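Local coordinates for sugar ABC transporter substrate-binding protein (Treponema pallidum subsp. pallidum, PDB 5U2P) that probably binds a solute, perhaps a sugar, in the periplasm and delivers it to an ABC transporter, though its ligand has not been established, at residues Val32-Leu37 with Ala85-Glu90; Asn134-Ile139 with Gly302-Gln307; Ser187-Leu192 with Ser390-Phe395; Asp195-Val200 with Gln374-Tyr379; Tyr333-Phe338 with Asn349-Val354. One frame throughout, in Å; residues are numbered along the deposited sequence. Where two conformers were deposited one is given.

Interaction 1 (Val32-Leu37 with Ala85-Glu90); sequences VRLSVL and APDVVE
Ser35 and Asp87 grip each other just where two parallel strands, 33-37 and 88-90, come together, their axes 14° apart in direction. Backbone bonds form the ladder: Val88 N to Ser35 O at 3.0 Å, then Leu37 N to Val88 O and Glu90 N to Leu37 O, each with N-H...O near 160°. Polar side chains extend it. Asp87 OD2 accepts Ser35 N at 3.0 Å from above the carboxylate plane, 39° out of it, and a weak bond from Ser35 OG; Ser35 OG itself takes Asp87 N at 2.9 Å. Arg317 forms a salt bridge with the same OD2, which probably favours the charged carboxylate. Apolar contacts flank the ladder: Val36 CG2 lies beside Val88 CB at 4.1 Å, the two side chains pointing the same way, while Leu37 CB meets Pro86 CG at 3.7 Å. In the five-stranded sheet, 33-39 lies between 61-67 and 88-92; helix 318-329 packs on Leu34, and helix 72-81 on Pro86 and Val89.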
# COMPACT_ATOMS: atom_id res chain seq x y z
N VAL A 32 -23.83 -24.00 -15.12
CA VAL A 32 -24.29 -22.62 -15.21
C VAL A 32 -23.38 -21.82 -16.13
O VAL A 32 -22.41 -22.36 -16.67
CB VAL A 32 -24.31 -21.93 -13.83
CG1 VAL A 32 -25.54 -21.04 -13.71
CG2 VAL A 32 -24.28 -22.95 -12.71
N ARG A 33 -23.70 -20.54 -16.29
CA ARG A 33 -22.87 -19.62 -17.05
C ARG A 33 -22.49 -18.44 -16.16
O ARG A 33 -23.24 -18.09 -15.24
CB ARG A 33 -23.59 -19.14 -18.31
CG ARG A 33 -24.00 -20.25 -19.26
CD ARG A 33 -25.04 -19.77 -20.26
NE ARG A 33 -24.58 -18.60 -21.01
CZ ARG A 33 -25.32 -17.91 -21.88
NH1 ARG A 33 -26.58 -18.27 -22.11
NH2 ARG A 33 -24.81 -16.86 -22.51
N LEU A 34 -21.32 -17.88 -16.43
CA LEU A 34 -20.86 -16.65 -15.79
C LEU A 34 -20.13 -15.78 -16.79
O LEU A 34 -19.27 -16.27 -17.53
CB LEU A 34 -19.93 -16.96 -14.62
CG LEU A 34 -20.45 -16.96 -13.18
CD1 LEU A 34 -19.26 -16.98 -12.24
CD2 LEU A 34 -21.35 -15.77 -12.86
N SER A 35 -20.45 -14.50 -16.81
CA SER A 35 -19.74 -13.55 -17.64
C SER A 35 -18.83 -12.71 -16.75
O SER A 35 -19.17 -12.40 -15.61
CB SER A 35 -20.72 -12.65 -18.41
OG SER A 35 -21.59 -11.99 -17.53
N VAL A 36 -17.68 -12.36 -17.30
CA VAL A 36 -16.66 -11.60 -16.61
C VAL A 36 -16.15 -10.45 -17.47
O VAL A 36 -15.99 -10.58 -18.68
CB VAL A 36 -15.49 -12.51 -16.21
CG1 VAL A 36 -14.44 -11.74 -15.44
CG2 VAL A 36 -16.00 -13.68 -15.38
N LEU A 37 -15.91 -9.31 -16.83
CA LEU A 37 -15.25 -8.17 -17.46
C LEU A 37 -13.93 -7.93 -16.74
O LEU A 37 -13.90 -7.83 -15.51
CB LEU A 37 -16.11 -6.90 -17.37
CG LEU A 37 -15.74 -5.75 -18.29
CD1 LEU A 37 -16.24 -6.02 -19.70
CD2 LEU A 37 -16.31 -4.44 -17.74
N ALA A 85 -23.63 -4.73 -17.73
CA ALA A 85 -22.34 -5.19 -17.20
C ALA A 85 -22.36 -6.68 -16.96
O ALA A 85 -23.41 -7.23 -16.59
CB ALA A 85 -21.99 -4.47 -15.90
N PRO A 86 -21.21 -7.35 -17.15
CA PRO A 86 -21.09 -8.78 -16.83
C PRO A 86 -21.34 -9.12 -15.36
O PRO A 86 -21.40 -8.22 -14.52
CB PRO A 86 -19.65 -9.09 -17.24
CG PRO A 86 -19.43 -8.20 -18.39
CD PRO A 86 -20.06 -6.89 -17.95
N ASP A 87 -21.50 -10.40 -15.06
CA ASP A 87 -21.86 -10.84 -13.70
C ASP A 87 -20.74 -10.54 -12.69
O ASP A 87 -21.01 -10.21 -11.53
CB ASP A 87 -22.16 -12.34 -13.67
CG ASP A 87 -23.19 -12.78 -14.71
OD1 ASP A 87 -24.22 -12.11 -14.89
OD2 ASP A 87 -22.96 -13.84 -15.34
N VAL A 88 -19.50 -10.72 -13.12
CA VAL A 88 -18.31 -10.45 -12.32
C VAL A 88 -17.46 -9.41 -13.04
O VAL A 88 -17.22 -9.55 -14.24
CB VAL A 88 -17.50 -11.73 -12.07
CG1 VAL A 88 -16.18 -11.42 -11.35
CG2 VAL A 88 -18.35 -12.70 -11.27
N VAL A 89 -17.04 -8.37 -12.32
CA VAL A 89 -16.26 -7.30 -12.93
C VAL A 89 -15.03 -7.00 -12.09
O VAL A 89 -15.07 -6.98 -10.86
CB VAL A 89 -17.12 -6.02 -13.16
CG1 VAL A 89 -18.26 -6.33 -14.10
CG2 VAL A 89 -17.66 -5.45 -11.84
N GLU A 90 -13.91 -6.76 -12.78
CA GLU A 90 -12.71 -6.28 -12.12
C GLU A 90 -12.93 -4.86 -11.59
O GLU A 90 -13.52 -4.02 -12.28
CB GLU A 90 -11.49 -6.31 -13.07
CG GLU A 90 -10.24 -5.81 -12.38
CD GLU A 90 -9.02 -5.74 -13.25
OE1 GLU A 90 -9.06 -6.21 -14.40
OE2 GLU A 90 -7.99 -5.21 -12.77

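Interaction 2 (Asn134-Ile139 with Gly302-Gln307); sequences NCAVSI and GSLEVQ. With EDO (1,2-ethanediol), chain E.
Val137 and Ser138 both face Ser303, a classic beta bulge in this antiparallel pairing. Ser303 O takes Val137 N at 2.8 Å, the donor tilted 25° from the carbonyl plane, and Ser138 N only weakly at 3.4 Å; Ser303 N returns a bond to Ser138 O. Packing is tight around the bulge. Gly302 CA lies 3.1 Å from Ser138 O in a CA-H...O contact, and with no side chain there the strands approach to 4.3 Å between Ile139 CA and Gly302 CA. Beside the bulge, Leu304 CD2 touches Ala136 CB at 3.6 Å, and Val306 CG1 reaches Ala136 CA.

Solvent reaches the margins. Val137 is exposed, although its CG2 comes 3.1 Å from Glu305 O. At one end water 1 donates to Asn134 OD1, which His341 NE2 also bonds, and accepts from Gln307 N, bridging the two segments; Asn134 ND2 bonds Leu344 O. At the other, a 1,2-ethanediol, probably from the crystallisation liquor, sits with O1 2.8 Å from Ser138 OG, a hydroxyl that also bonds Ser269. The chemistry implies a join held mainly by backbone bonds and close apolar packing, with the Ser138 hydroxyl, Asn140 and Asp377 beside a spot where a small diol is bound.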
# COMPACT_ATOMS: atom_id res chain seq x y z
N ASN A 134 -4.62 -9.56 -4.28
CA ASN A 134 -3.45 -9.36 -3.41
C ASN A 134 -3.91 -8.67 -2.13
O ASN A 134 -4.91 -7.96 -2.16
CB ASN A 134 -2.38 -8.48 -4.09
CG ASN A 134 -1.85 -9.08 -5.39
OD1 ASN A 134 -2.33 -8.76 -6.48
ND2 ASN A 134 -0.82 -9.92 -5.28
N CYS A 135 -3.17 -8.81 -1.02
CA CYS A 135 -3.55 -8.09 0.19
C CYS A 135 -3.11 -6.62 0.13
O CYS A 135 -3.75 -5.74 0.71
CB CYS A 135 -2.99 -8.76 1.45
SG CYS A 135 -1.15 -8.73 1.65
N ALA A 136 -2.04 -6.37 -0.62
CA ALA A 136 -1.42 -5.05 -0.68
C ALA A 136 -0.48 -5.00 -1.86
O ALA A 136 0.05 -6.03 -2.27
CB ALA A 136 -0.68 -4.75 0.61
N VAL A 137 -0.30 -3.80 -2.40
CA VAL A 137 0.67 -3.56 -3.47
C VAL A 137 2.08 -3.37 -2.91
O VAL A 137 3.08 -3.86 -3.45
CB VAL A 137 0.29 -2.31 -4.30
CG1 VAL A 137 1.39 -1.98 -5.31
CG2 VAL A 137 -1.02 -2.55 -5.03
N SER A 138 2.13 -2.62 -1.82
CA SER A 138 3.35 -2.13 -1.22
C SER A 138 3.18 -2.05 0.30
O SER A 138 2.13 -1.61 0.78
CB SER A 138 3.68 -0.75 -1.80
OG SER A 138 4.81 -0.21 -1.16
N ILE A 139 4.18 -2.51 1.05
CA ILE A 139 4.24 -2.34 2.50
C ILE A 139 5.41 -1.42 2.82
O ILE A 139 6.51 -1.64 2.34
CB ILE A 139 4.42 -3.69 3.22
CG1 ILE A 139 3.22 -4.61 2.91
CG2 ILE A 139 4.60 -3.51 4.70
CD1 ILE A 139 1.94 -4.23 3.55
N GLY A 302 0.91 1.23 3.90
CA GLY A 302 1.33 0.85 2.56
C GLY A 302 0.32 1.26 1.53
O GLY A 302 -0.54 2.12 1.78
N SER A 303 0.42 0.65 0.36
CA SER A 303 -0.59 0.79 -0.66
C SER A 303 -1.48 -0.44 -0.69
O SER A 303 -0.99 -1.56 -0.88
CB SER A 303 0.01 0.96 -2.04
OG SER A 303 -1.06 0.98 -2.98
N LEU A 304 -2.77 -0.20 -0.52
CA LEU A 304 -3.80 -1.23 -0.63
C LEU A 304 -4.58 -1.06 -1.94
O LEU A 304 -5.70 -1.57 -2.08
CB LEU A 304 -4.72 -1.20 0.59
CG LEU A 304 -4.03 -1.23 1.96
CD1 LEU A 304 -5.03 -1.21 3.13
CD2 LEU A 304 -3.11 -2.46 2.08
N GLU A 305 -3.96 -0.39 -2.90
CA GLU A 305 -4.56 -0.16 -4.21
C GLU A 305 -4.43 -1.41 -5.07
O GLU A 305 -3.72 -1.42 -6.07
CB GLU A 305 -3.91 1.04 -4.90
CG GLU A 305 -4.11 2.38 -4.13
CD GLU A 305 -5.41 3.07 -4.46
OE1 GLU A 305 -6.00 2.76 -5.52
OE2 GLU A 305 -5.86 3.91 -3.65
N VAL A 306 -5.11 -2.47 -4.64
CA VAL A 306 -5.09 -3.76 -5.30
C VAL A 306 -6.29 -3.95 -6.22
O VAL A 306 -7.25 -3.18 -6.17
CB VAL A 306 -5.05 -4.90 -4.26
CG1 VAL A 306 -3.81 -4.76 -3.32
CG2 VAL A 306 -6.34 -4.97 -3.44
N GLN A 307 -6.21 -4.95 -7.09
CA GLN A 307 -7.33 -5.29 -7.94
C GLN A 307 -8.23 -6.30 -7.26
O GLN A 307 -7.79 -7.06 -6.39
CB GLN A 307 -6.83 -5.83 -9.29
CG GLN A 307 -6.06 -4.80 -10.11
CD GLN A 307 -6.78 -3.44 -10.23
OE1 GLN A 307 -6.32 -2.41 -9.71
NE2 GLN A 307 -7.91 -3.44 -10.92
C1 EDO E . 3.06 3.05 -0.93
O1 EDO E . 4.01 2.31 -0.17
C2 EDO E . 2.49 4.24 -0.16
O2 EDO E . 3.28 4.68 0.94
O HOH W 1 -3.66 -6.53 -7.27

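Interaction 3 (Ser187-Leu192 with Ser390-Phe395); sequences SFPHTL and SVFPDF
The carboxylate of Asp394 lies flat over the ring of Phe188, the two planes only 7° apart. Asp394 CB stands 3.5 Å from the ring centroid and 9° off its normal, a CH-pi contact centred on the face, while Asp394 CG is displaced toward Phe188 CE2, also 3.5 Å away. Asp394 carries CG anti to its backbone nitrogen (chi1 -176°), which takes CG out across the ring toward CE2; Arg247 offers OD1 a long, weak ion pair.

The edge of the same ring is met near its plane by Phe392 O, 3.6 Å from Phe188 CD1, and Ser390 CB approaches obliquely. In return, Phe188 O lies at the edge of the Phe392 ring, 3.4 Å from CD2, so each phenylalanine offers its ring edge to the other's carbonyl oxygen. Pro189, after a cis peptide bond, crosses Phe392 obliquely and brings CD to 3.6 Å from Phe392 CB. Farther along, Pro189 CB touches the Phe395 ring at its edge.

Ser390 OG accepts Phe392 N at 3.0 Å, closing an ST turn, and is also hydrogen-bonded to Ala382 O; Asp394 centres an inverse gamma turn. The arrangement is loop-on-loop packing: the segment entering helix 191-214, with His190 at the N-cap position, is clasped by the irregular stretch ahead of helix 406-417, whose Phe395 also meets Trp220 edge-to-face.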
# COMPACT_ATOMS: atom_id res chain seq x y z
N SER A 187 4.52 11.50 -5.57
CA SER A 187 3.41 11.96 -4.71
C SER A 187 3.88 12.83 -3.54
O SER A 187 5.06 12.88 -3.21
CB SER A 187 2.61 10.76 -4.20
OG SER A 187 3.46 9.71 -3.78
N PHE A 188 2.93 13.59 -2.98
CA PHE A 188 3.15 14.33 -1.75
C PHE A 188 2.15 13.80 -0.73
O PHE A 188 1.08 13.33 -1.11
CB PHE A 188 2.93 15.86 -1.93
CG PHE A 188 3.91 16.51 -2.87
CD1 PHE A 188 3.50 17.54 -3.70
CD2 PHE A 188 5.22 16.11 -2.92
CE1 PHE A 188 4.39 18.15 -4.58
CE2 PHE A 188 6.12 16.70 -3.79
CZ PHE A 188 5.70 17.72 -4.62
N PRO A 189 2.50 13.83 0.56
CA PRO A 189 3.83 14.12 1.07
C PRO A 189 4.71 12.91 0.76
O PRO A 189 4.18 11.91 0.27
CB PRO A 189 3.61 14.30 2.58
CG PRO A 189 2.41 13.46 2.87
CD PRO A 189 1.55 13.48 1.63
N HIS A 190 6.00 13.02 1.02
CA HIS A 190 6.88 11.88 0.85
C HIS A 190 6.46 10.71 1.76
O HIS A 190 5.88 10.92 2.82
CB HIS A 190 8.33 12.26 1.15
CG HIS A 190 9.28 11.14 0.88
ND1 HIS A 190 9.70 10.28 1.87
CD2 HIS A 190 9.80 10.68 -0.27
CE1 HIS A 190 10.48 9.35 1.34
NE2 HIS A 190 10.55 9.57 0.03
N THR A 191 6.76 9.49 1.32
CA THR A 191 6.48 8.27 2.06
C THR A 191 6.72 8.31 3.57
O THR A 191 5.93 7.77 4.33
CB THR A 191 7.36 7.13 1.48
OG1 THR A 191 7.37 7.19 0.04
CG2 THR A 191 6.89 5.78 1.95
N LEU A 192 7.85 8.86 3.98
CA LEU A 192 8.19 8.93 5.40
C LEU A 192 7.16 9.71 6.19
O LEU A 192 6.61 9.22 7.20
CB LEU A 192 9.58 9.58 5.58
CG LEU A 192 10.03 9.84 7.02
CD1 LEU A 192 10.07 8.54 7.74
CD2 LEU A 192 11.40 10.49 7.03
N SER A 390 -0.75 17.25 -6.71
CA SER A 390 -1.18 16.60 -5.47
C SER A 390 -2.07 17.47 -4.59
O SER A 390 -1.95 18.69 -4.57
CB SER A 390 0.05 16.18 -4.66
OG SER A 390 -0.36 15.55 -3.45
N VAL A 391 -2.97 16.83 -3.85
CA VAL A 391 -3.82 17.55 -2.89
C VAL A 391 -3.08 17.83 -1.59
O VAL A 391 -3.59 18.54 -0.72
CB VAL A 391 -5.12 16.78 -2.56
CG1 VAL A 391 -5.95 16.54 -3.81
CG2 VAL A 391 -4.81 15.44 -1.87
N PHE A 392 -1.88 17.26 -1.47
CA PHE A 392 -1.08 17.42 -0.26
C PHE A 392 0.12 18.32 -0.49
O PHE A 392 0.66 18.38 -1.61
CB PHE A 392 -0.59 16.06 0.25
CG PHE A 392 -1.69 15.20 0.83
CD1 PHE A 392 -2.47 15.67 1.88
CD2 PHE A 392 -1.93 13.93 0.34
CE1 PHE A 392 -3.47 14.90 2.42
CE2 PHE A 392 -2.95 13.16 0.87
CZ PHE A 392 -3.72 13.64 1.92
N PRO A 393 0.56 18.99 0.57
CA PRO A 393 1.73 19.87 0.43
C PRO A 393 3.03 19.11 0.33
O PRO A 393 3.15 18.03 0.90
CB PRO A 393 1.70 20.70 1.72
CG PRO A 393 0.37 20.47 2.32
CD PRO A 393 -0.02 19.09 1.92
N ASP A 394 4.00 19.68 -0.37
CA ASP A 394 5.37 19.21 -0.32
C ASP A 394 6.02 19.81 0.93
O ASP A 394 6.74 20.81 0.85
CB ASP A 394 6.11 19.62 -1.59
CG ASP A 394 7.51 19.08 -1.66
OD1 ASP A 394 7.87 18.21 -0.84
OD2 ASP A 394 8.25 19.52 -2.57
N PHE A 395 5.71 19.23 2.08
CA PHE A 395 6.22 19.73 3.36
C PHE A 395 7.75 19.85 3.40
O PHE A 395 8.29 20.78 4.01
CB PHE A 395 5.75 18.83 4.50
CG PHE A 395 4.33 19.05 4.89
CD1 PHE A 395 3.95 20.25 5.46
CD2 PHE A 395 3.39 18.06 4.73
CE1 PHE A 395 2.64 20.46 5.84
CE2 PHE A 395 2.08 18.26 5.11
CZ PHE A 395 1.71 19.46 5.66

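Interaction 4 (Asp195-Val200 with Gln374-Tyr379); sequences DAITKV and QAIDAY. With EDO (1,2-ethanediol), chain E.
Thr198 ties helix 191-214 to the chain leaving strand 372-374, a helix-to-loop junction in the part of the solute-binding fold built on the mixed sheet that holds strands 138-145, 300-303 and 372-374. Its OG1 accepts Ile376 N at 3.0 Å, with an N-H...O angle of 150°; Thr198 OG1 is also hydrogen-bonded to Ala194 O one turn back, so this buried hydroxyl is engaged by the helix and by the loop. The threonine torsion makes this possible: with chi1 at -65°, OG1 stands beside the backbone nitrogen and opposite the carbonyl carbon, leaving the methyl CG2 to rest 3.5 Å from Gln374 O.

Ile376 adopts a less common shape. Its chi1 of 58° wedges CG1 between the backbone nitrogen and carbonyl carbon, and an extended chi2 carries the chain on so that CD1 meets Ile197 CG2 at 3.9 Å. The two isoleucines cross at about a right angle, while Ile376 CG2 leans against Thr198 OG1 at 3.5 Å. Within the loop, Ala378 N bonds Ala375 O at 2.9 Å, folding the backbone back upon itself. Gln374 points away from the helix and bonds Leu304 N and Glu305, its NE2 lying over the Tyr379 ring.

On the other flank, the 1,2-ethanediol gives its O2 proton to Asp377 OD1 at 2.8 Å.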
# COMPACT_ATOMS: atom_id res chain seq x y z
N ASP A 195 3.65 7.99 5.99
CA ASP A 195 3.54 6.89 6.93
C ASP A 195 3.17 7.40 8.33
O ASP A 195 2.20 6.95 8.95
CB ASP A 195 4.85 6.10 6.96
CG ASP A 195 4.85 4.97 7.96
OD1 ASP A 195 4.32 3.89 7.62
OD2 ASP A 195 5.38 5.16 9.08
N ALA A 196 3.92 8.39 8.80
CA ALA A 196 3.74 8.87 10.15
C ALA A 196 2.40 9.58 10.35
O ALA A 196 1.74 9.35 11.36
CB ALA A 196 4.89 9.79 10.52
N ILE A 197 2.01 10.42 9.40
CA ILE A 197 0.72 11.11 9.48
C ILE A 197 -0.40 10.07 9.51
O ILE A 197 -1.38 10.20 10.26
CB ILE A 197 0.51 12.07 8.28
CG1 ILE A 197 1.45 13.28 8.39
CG2 ILE A 197 -0.96 12.55 8.20
CD1 ILE A 197 1.49 14.16 7.16
N THR A 198 -0.25 9.04 8.69
CA THR A 198 -1.30 8.04 8.54
C THR A 198 -1.47 7.30 9.87
O THR A 198 -2.61 7.05 10.32
CB THR A 198 -0.99 7.06 7.37
OG1 THR A 198 -1.01 7.79 6.13
CG2 THR A 198 -2.04 5.95 7.29
N LYS A 199 -0.36 6.97 10.50
CA LYS A 199 -0.41 6.21 11.75
C LYS A 199 -1.02 7.01 12.90
O LYS A 199 -1.78 6.47 13.69
CB LYS A 199 0.98 5.73 12.14
CG LYS A 199 1.47 4.59 11.28
CD LYS A 199 2.78 4.04 11.81
CE LYS A 199 3.27 2.92 10.96
NZ LYS A 199 4.14 1.98 11.74
N VAL A 200 -0.69 8.29 13.02
CA VAL A 200 -1.22 9.06 14.14
C VAL A 200 -2.73 9.24 13.96
O VAL A 200 -3.48 9.20 14.93
CB VAL A 200 -0.50 10.42 14.31
CG1 VAL A 200 -0.72 11.32 13.10
CG2 VAL A 200 -0.95 11.10 15.60
N GLN A 374 -3.93 2.03 4.58
CA GLN A 374 -3.36 2.70 3.42
C GLN A 374 -2.78 4.08 3.75
O GLN A 374 -3.47 4.98 4.27
CB GLN A 374 -4.41 2.85 2.32
CG GLN A 374 -3.83 3.55 1.09
CD GLN A 374 -4.49 3.17 -0.21
OE1 GLN A 374 -4.49 1.99 -0.60
NE2 GLN A 374 -5.04 4.16 -0.90
N ALA A 375 -1.50 4.24 3.43
CA ALA A 375 -0.81 5.51 3.57
C ALA A 375 -1.42 6.58 2.66
O ALA A 375 -1.80 6.30 1.52
CB ALA A 375 0.69 5.36 3.25
N ILE A 376 -1.48 7.81 3.16
CA ILE A 376 -2.16 8.87 2.42
C ILE A 376 -1.53 9.21 1.07
O ILE A 376 -2.24 9.73 0.20
CB ILE A 376 -2.26 10.16 3.26
CG1 ILE A 376 -0.87 10.64 3.68
CG2 ILE A 376 -3.16 9.93 4.46
CD1 ILE A 376 -0.84 12.06 4.32
N ASP A 377 -0.26 8.86 0.85
CA ASP A 377 0.37 9.14 -0.45
C ASP A 377 0.05 8.07 -1.49
O ASP A 377 0.43 8.21 -2.65
CB ASP A 377 1.91 9.30 -0.32
CG ASP A 377 2.63 8.05 0.15
OD1 ASP A 377 1.99 7.21 0.82
OD2 ASP A 377 3.87 7.93 -0.12
N ALA A 378 -0.66 7.01 -1.10
CA ALA A 378 -0.95 5.91 -2.03
C ALA A 378 -2.20 6.22 -2.86
O ALA A 378 -2.41 5.61 -3.91
CB ALA A 378 -1.13 4.61 -1.28
N TYR A 379 -3.01 7.17 -2.39
CA TYR A 379 -4.25 7.53 -3.08
C TYR A 379 -3.93 8.28 -4.39
O TYR A 379 -2.97 9.06 -4.46
CB TYR A 379 -5.14 8.40 -2.18
CG TYR A 379 -5.71 7.71 -0.99
CD1 TYR A 379 -4.99 7.60 0.20
CD2 TYR A 379 -6.96 7.11 -1.05
CE1 TYR A 379 -5.52 6.93 1.29
CE2 TYR A 379 -7.49 6.46 0.03
CZ TYR A 379 -6.79 6.38 1.20
OH TYR A 379 -7.33 5.72 2.26
C1 EDO E . 3.06 3.05 -0.93
O1 EDO E . 4.01 2.31 -0.17
C2 EDO E . 2.49 4.24 -0.16
O2 EDO E . 3.28 4.68 0.94

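Interaction 5 (Tyr333-Phe338 with Asn349-Val354); sequences YQNSFF and NTTSAV
Asn335 OD1 is gripped by both the backbone and the side chain of Thr351: N comes to 2.7 Å, though its bond is weak because the N-H...O angle is only 121°, and OG1 adds another weak bond at 3.1 Å. The motif being held is a type I beta turn, Thr350 to Ala353, docked on the C-terminal end of helix 331-337 and closed by Ala353 N to Thr350 O. The Asn335 and Thr351 side chains cross at about a right angle.

A firmer polar link runs from Ser352 OG to Asn335 O at 2.6 Å, lying in the carbonyl plane on a lone pair, with a C=O...O angle of 118°. Ser352 has chi1 at 58°, tucking OG between its own backbone nitrogen and carbonyl carbon; from there it reaches a carbonyl in the last turn of the helix and lies 3.3 Å from Phe338 CB. The Phe338 and Thr350 side chains also cross at about a right angle, and Phe338 CD2 meets Ala353 CB at 4.0 Å. The Phe338 and His341 rings meet edge-to-face.

Two waters complete the seam. One donates to OE1 of Gln334, whose NE2 bonds Leu328 O, and also bonds Thr350 OG1, whose other partner is Phe347 O. Water 3 accepts from Asn335 ND2 and donates to Asn349 O at 2.7 Å.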
# COMPACT_ATOMS: atom_id res chain seq x y z
N TYR A 333 -7.37 -23.04 -5.00
CA TYR A 333 -7.34 -22.11 -6.11
C TYR A 333 -6.32 -20.99 -5.89
O TYR A 333 -5.63 -20.60 -6.83
CB TYR A 333 -8.73 -21.54 -6.35
CG TYR A 333 -9.62 -22.42 -7.20
CD1 TYR A 333 -10.01 -23.68 -6.77
CD2 TYR A 333 -10.06 -22.00 -8.45
CE1 TYR A 333 -10.81 -24.48 -7.55
CE2 TYR A 333 -10.85 -22.79 -9.23
CZ TYR A 333 -11.23 -24.03 -8.78
OH TYR A 333 -12.04 -24.82 -9.55
N GLN A 334 -6.23 -20.48 -4.66
CA GLN A 334 -5.22 -19.48 -4.35
C GLN A 334 -3.81 -20.04 -4.60
O GLN A 334 -2.94 -19.34 -5.12
CB GLN A 334 -5.35 -19.00 -2.91
CG GLN A 334 -6.58 -18.14 -2.65
CD GLN A 334 -6.59 -16.91 -3.51
OE1 GLN A 334 -5.66 -16.10 -3.47
NE2 GLN A 334 -7.63 -16.77 -4.34
N ASN A 335 -3.60 -21.30 -4.23
CA ASN A 335 -2.27 -21.91 -4.40
C ASN A 335 -1.91 -22.03 -5.88
O ASN A 335 -0.80 -21.69 -6.28
CB ASN A 335 -2.22 -23.26 -3.70
CG ASN A 335 -2.02 -23.13 -2.20
OD1 ASN A 335 -1.35 -22.21 -1.73
ND2 ASN A 335 -2.60 -24.05 -1.45
N SER A 336 -2.86 -22.48 -6.68
CA SER A 336 -2.68 -22.55 -8.12
C SER A 336 -2.45 -21.17 -8.72
O SER A 336 -1.52 -20.95 -9.50
CB SER A 336 -3.90 -23.21 -8.76
OG SER A 336 -3.81 -23.23 -10.17
N PHE A 337 -3.27 -20.21 -8.32
CA PHE A 337 -3.17 -18.85 -8.83
C PHE A 337 -1.80 -18.22 -8.59
O PHE A 337 -1.25 -17.55 -9.46
CB PHE A 337 -4.30 -18.02 -8.18
CG PHE A 337 -4.40 -16.60 -8.67
CD1 PHE A 337 -4.47 -16.31 -10.02
CD2 PHE A 337 -4.48 -15.55 -7.76
CE1 PHE A 337 -4.59 -15.01 -10.46
CE2 PHE A 337 -4.59 -14.24 -8.20
CZ PHE A 337 -4.65 -13.97 -9.55
N PHE A 338 -1.26 -18.41 -7.39
CA PHE A 338 -0.02 -17.74 -7.02
C PHE A 338 1.22 -18.50 -7.46
O PHE A 338 2.34 -18.11 -7.13
CB PHE A 338 0.01 -17.48 -5.51
CG PHE A 338 -0.62 -16.16 -5.14
CD1 PHE A 338 -1.98 -16.07 -4.88
CD2 PHE A 338 0.13 -15.00 -5.16
CE1 PHE A 338 -2.56 -14.84 -4.59
CE2 PHE A 338 -0.45 -13.77 -4.87
CZ PHE A 338 -1.80 -13.69 -4.58
N ASN A 349 -2.39 -18.73 4.33
CA ASN A 349 -1.95 -20.09 3.98
C ASN A 349 -1.90 -20.35 2.48
O ASN A 349 -2.28 -21.42 2.01
CB ASN A 349 -2.87 -21.13 4.64
CG ASN A 349 -2.96 -20.95 6.14
OD1 ASN A 349 -1.97 -20.64 6.81
ND2 ASN A 349 -4.16 -21.13 6.69
N THR A 350 -1.42 -19.36 1.73
CA THR A 350 -1.15 -19.52 0.31
C THR A 350 0.30 -19.98 0.14
O THR A 350 1.22 -19.16 0.06
CB THR A 350 -1.38 -18.21 -0.45
OG1 THR A 350 -2.74 -17.79 -0.26
CG2 THR A 350 -1.12 -18.38 -1.92
N THR A 351 0.47 -21.30 0.09
CA THR A 351 1.80 -21.91 0.09
C THR A 351 2.69 -21.45 -1.07
O THR A 351 3.89 -21.28 -0.90
CB THR A 351 1.69 -23.45 0.06
OG1 THR A 351 1.18 -23.88 -1.21
CG2 THR A 351 0.78 -23.94 1.16
N SER A 352 2.09 -21.27 -2.24
CA SER A 352 2.84 -20.92 -3.44
C SER A 352 3.26 -19.46 -3.49
O SER A 352 4.09 -19.08 -4.33
CB SER A 352 2.01 -21.25 -4.68
OG SER A 352 0.78 -20.55 -4.63
N ALA A 353 2.70 -18.63 -2.62
CA ALA A 353 3.10 -17.24 -2.54
C ALA A 353 4.37 -17.16 -1.71
O ALA A 353 4.42 -17.63 -0.58
CB ALA A 353 1.99 -16.36 -1.94
N VAL A 354 5.40 -16.57 -2.29
CA VAL A 354 6.68 -16.43 -1.61
C VAL A 354 6.73 -15.13 -0.81
O VAL A 354 6.55 -14.05 -1.37
CB VAL A 354 7.83 -16.45 -2.62
CG1 VAL A 354 9.18 -16.36 -1.91
CG2 VAL A 354 7.75 -17.70 -3.49
O HOH W 2 -3.91 -15.60 -1.60
O HOH W 3 -2.80 -24.08 1.78

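From the N terminus, interaction 1 closes the first loop, pairing strands 33-39 and 88-92 in the five-stranded sheet before any other contact opens. Interaction 2 then joins 134-139 to 302-307, 163 residues on, and crosses interactions 3 and 4, since 187-192 and 195-200 lie within its span but their partners follow 307. Interaction 4 is enclosed by interaction 3; the latter anchors the C-terminal chain to the lead-in of helix 191-214, the former to the helix itself. Interaction 5 closes a short loop inside both. Glu90 OE2 and Gln307 NE2, 2.6 Å apart, link interactions 1 and 2; Gly302 O and Ala375 N, 2.9 Å apart, join 2 to 4, which also share the ethanediol.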